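Putative permease protein, ABC transporter (Porphyromonas gingivalis, PDB 3IS6) is probably a membrane permease with transmembrane transporter activity, represented here by a piece that includes its MacB-like periplasmic core domain. Local coordinates at residues R6-I14 / F87-L95. Numbering follows the deposited sequence.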
# COMPACT_ATOMS: atom_id res chain seq x y z
N ARG A 6 25.97 -13.48 15.77
CA ARG A 6 25.19 -13.39 16.95
C ARG A 6 23.90 -14.15 16.89
O ARG A 6 23.27 -14.23 15.88
CB ARG A 6 24.93 -11.92 17.27
CG ARG A 6 24.59 -11.01 16.12
CD ARG A 6 24.21 -9.60 16.60
NE ARG A 6 22.84 -9.23 16.28
CZ ARG A 6 22.47 -8.75 15.11
NH1 ARG A 6 23.39 -8.60 14.16
NH2 ARG A 6 21.20 -8.44 14.88
N ASP A 7 23.52 -14.69 18.02
CA ASP A 7 22.18 -15.09 18.28
C ASP A 7 21.34 -13.85 18.55
O ASP A 7 21.82 -12.91 19.10
CB ASP A 7 22.10 -15.95 19.50
CG ASP A 7 22.91 -17.19 19.40
OD1 ASP A 7 22.95 -17.82 18.36
OD2 ASP A 7 23.50 -17.53 20.41
N PHE A 8 20.08 -13.91 18.18
CA PHE A 8 19.14 -12.89 18.52
C PHE A 8 18.89 -12.94 20.04
O PHE A 8 19.12 -13.94 20.65
CB PHE A 8 17.85 -13.13 17.78
CG PHE A 8 17.94 -12.93 16.30
CD1 PHE A 8 18.61 -11.85 15.76
CD2 PHE A 8 17.34 -13.80 15.44
CE1 PHE A 8 18.67 -11.67 14.42
CE2 PHE A 8 17.40 -13.62 14.11
CZ PHE A 8 18.07 -12.55 13.60
N PRO A 9 18.41 -11.87 20.63
CA PRO A 9 18.13 -11.87 22.06
C PRO A 9 17.04 -12.88 22.42
O PRO A 9 16.07 -12.96 21.75
CB PRO A 9 17.62 -10.47 22.29
CG PRO A 9 18.21 -9.70 21.27
CD PRO A 9 18.30 -10.52 20.09
N HIS A 10 17.25 -13.66 23.46
CA HIS A 10 16.23 -14.55 23.93
C HIS A 10 15.71 -15.48 22.85
O HIS A 10 14.55 -15.76 22.81
CB HIS A 10 15.12 -13.76 24.54
CG HIS A 10 15.60 -12.66 25.41
ND1 HIS A 10 16.25 -12.88 26.60
CD2 HIS A 10 15.55 -11.32 25.26
CE1 HIS A 10 16.58 -11.74 27.14
NE2 HIS A 10 16.17 -10.77 26.35
N HIS A 11 16.60 -15.95 22.00
CA HIS A 11 16.21 -16.65 20.79
C HIS A 11 15.50 -17.94 21.03
O HIS A 11 14.73 -18.38 20.24
CB HIS A 11 17.38 -16.84 19.86
CG HIS A 11 18.32 -17.89 20.30
ND1 HIS A 11 19.28 -17.68 21.24
CD2 HIS A 11 18.44 -19.18 19.92
CE1 HIS A 11 19.96 -18.79 21.43
NE2 HIS A 11 19.46 -19.72 20.64
N ASP A 12 15.77 -18.50 22.18
CA ASP A 12 15.13 -19.70 22.64
C ASP A 12 13.65 -19.47 22.89
O ASP A 12 12.91 -20.38 22.92
CB ASP A 12 15.84 -20.20 23.89
CG ASP A 12 16.21 -19.06 24.82
OD1 ASP A 12 17.12 -18.28 24.53
OD2 ASP A 12 15.56 -18.95 25.87
N ARG A 13 13.26 -18.23 23.09
CA ARG A 13 11.87 -17.88 23.34
C ARG A 13 11.10 -17.23 22.20
O ARG A 13 10.00 -16.79 22.37
CB ARG A 13 11.77 -17.02 24.60
CG ARG A 13 12.20 -17.72 25.84
CD ARG A 13 11.91 -16.93 27.07
NE ARG A 13 12.97 -16.01 27.42
CZ ARG A 13 12.77 -14.73 27.62
NH1 ARG A 13 11.58 -14.24 27.49
NH2 ARG A 13 13.76 -13.95 27.93
N ILE A 14 11.69 -17.15 21.03
CA ILE A 14 11.01 -16.56 19.89
C ILE A 14 10.29 -17.60 19.07
O ILE A 14 10.84 -18.58 18.73
CB ILE A 14 11.98 -15.82 18.99
CG1 ILE A 14 12.75 -14.79 19.77
CG2 ILE A 14 11.26 -15.20 17.86
CD1 ILE A 14 13.82 -14.16 19.02
N PHE A 87 11.15 -4.17 16.00
CA PHE A 87 12.00 -5.08 15.28
C PHE A 87 13.40 -4.94 15.83
O PHE A 87 14.10 -5.86 15.98
CB PHE A 87 11.99 -4.68 13.81
CG PHE A 87 12.89 -5.48 12.92
CD1 PHE A 87 12.44 -6.61 12.30
CD2 PHE A 87 14.14 -5.08 12.64
CE1 PHE A 87 13.23 -7.31 11.47
CE2 PHE A 87 14.92 -5.79 11.81
CZ PHE A 87 14.46 -6.89 11.23
N LEU A 88 13.78 -3.73 16.14
CA LEU A 88 15.08 -3.48 16.66
C LEU A 88 15.30 -4.15 17.99
O LEU A 88 16.35 -4.62 18.25
CB LEU A 88 15.31 -1.98 16.79
CG LEU A 88 15.77 -1.12 15.62
CD1 LEU A 88 15.30 -1.52 14.34
CD2 LEU A 88 15.50 0.32 15.84
N ASP A 89 14.31 -4.11 18.85
CA ASP A 89 14.35 -4.82 20.10
C ASP A 89 14.29 -6.35 20.00
O ASP A 89 15.10 -7.03 20.53
CB ASP A 89 13.26 -4.28 21.00
CG ASP A 89 13.52 -2.83 21.42
OD1 ASP A 89 14.67 -2.44 21.54
OD2 ASP A 89 12.56 -2.08 21.63
N MSE A 90 13.38 -6.84 19.21
CA MSE A 90 13.19 -8.25 19.01
C MSE A 90 14.45 -8.91 18.45
O MSE A 90 14.73 -10.00 18.77
CB MSE A 90 12.03 -8.48 18.07
CG MSE A 90 11.72 -9.89 17.74
SE MSE A 90 10.89 -10.91 19.17
CE MSE A 90 9.14 -10.30 19.10
N PHE A 91 15.17 -8.24 17.59
CA PHE A 91 16.33 -8.82 16.97
C PHE A 91 17.68 -8.25 17.40
O PHE A 91 18.69 -8.54 16.81
CB PHE A 91 16.12 -8.85 15.47
CG PHE A 91 14.91 -9.63 15.07
CD1 PHE A 91 14.83 -10.98 15.33
CD2 PHE A 91 13.86 -9.04 14.49
CE1 PHE A 91 13.73 -11.68 15.00
CE2 PHE A 91 12.76 -9.76 14.17
CZ PHE A 91 12.70 -11.07 14.42
N GLY A 92 17.67 -7.45 18.44
CA GLY A 92 18.89 -6.87 18.94
C GLY A 92 19.68 -6.12 17.89
O GLY A 92 20.85 -6.32 17.78
N VAL A 93 19.02 -5.29 17.12
CA VAL A 93 19.67 -4.51 16.09
C VAL A 93 20.18 -3.21 16.68
O VAL A 93 19.45 -2.48 17.27
CB VAL A 93 18.70 -4.18 14.94
CG1 VAL A 93 19.35 -3.39 13.88
CG2 VAL A 93 18.07 -5.40 14.38
N GLU A 94 21.45 -2.93 16.49
CA GLU A 94 22.08 -1.73 16.99
C GLU A 94 22.37 -0.79 15.84
O GLU A 94 22.75 -1.22 14.79
CB GLU A 94 23.41 -2.06 17.66
CG GLU A 94 23.33 -3.00 18.80
CD GLU A 94 22.74 -2.39 20.05
OE1 GLU A 94 22.81 -1.17 20.23
OE2 GLU A 94 22.19 -3.14 20.88
N LEU A 95 22.20 0.49 16.06
CA LEU A 95 22.56 1.45 15.06
C LEU A 95 24.00 1.88 15.15
O LEU A 95 24.49 2.18 16.20
CB LEU A 95 21.66 2.67 15.15
CG LEU A 95 20.17 2.46 14.96
CD1 LEU A 95 19.52 3.75 14.92
CD2 LEU A 95 19.85 1.69 13.73
O HOH W 1 13.95 -11.19 21.32
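Phe8 and Phe91 meet in an edge-to-face aromatic pair where segment 6-14, the loop leading into strand 14-23 of the MacB-like periplasmic core domain, packs on a Schellman motif, the turn that closes helix 86-90. The edge of Phe91 enters with CD1, which stands 3.6 Å above the plane of the Phe8 ring and over its centre; the two planes are inclined at 62°. Beside the rings, the pyrrolidine of Pro9 lies against the turn backbone, its CD 3.5 Å from Gly92 N.

A helix end leaves carbonyls without intrahelical donors, and this contact illustrates how a neighbouring segment and a bridging water can supply them. Arg6 NH2 donates to Phe91 O at 3.2 Å, with an N-H...O angle of 164° and the oxygen in the guanidinium plane. The Arg6 chain reaches it by bending at chi3 (-117°). One residue earlier, at the end of the helix, Met90 O accepts from a water that also donates to Pro9 O. Ile14 CG1 meets the selenium of selenomethionine Met90, both residues being buried.

Further out, Arg228 adds a cation-pi contact to Phe8 and binds Arg6 O, while Tyr183 of strand 181-186 makes a second edge-to-face pair with Phe91. Within the cap, Gly92, at positive phi, is the C-prime residue, its N bonding weakly to Asp89 O, and the motif is completed by Val93 N, 3.0 Å from Leu88 O.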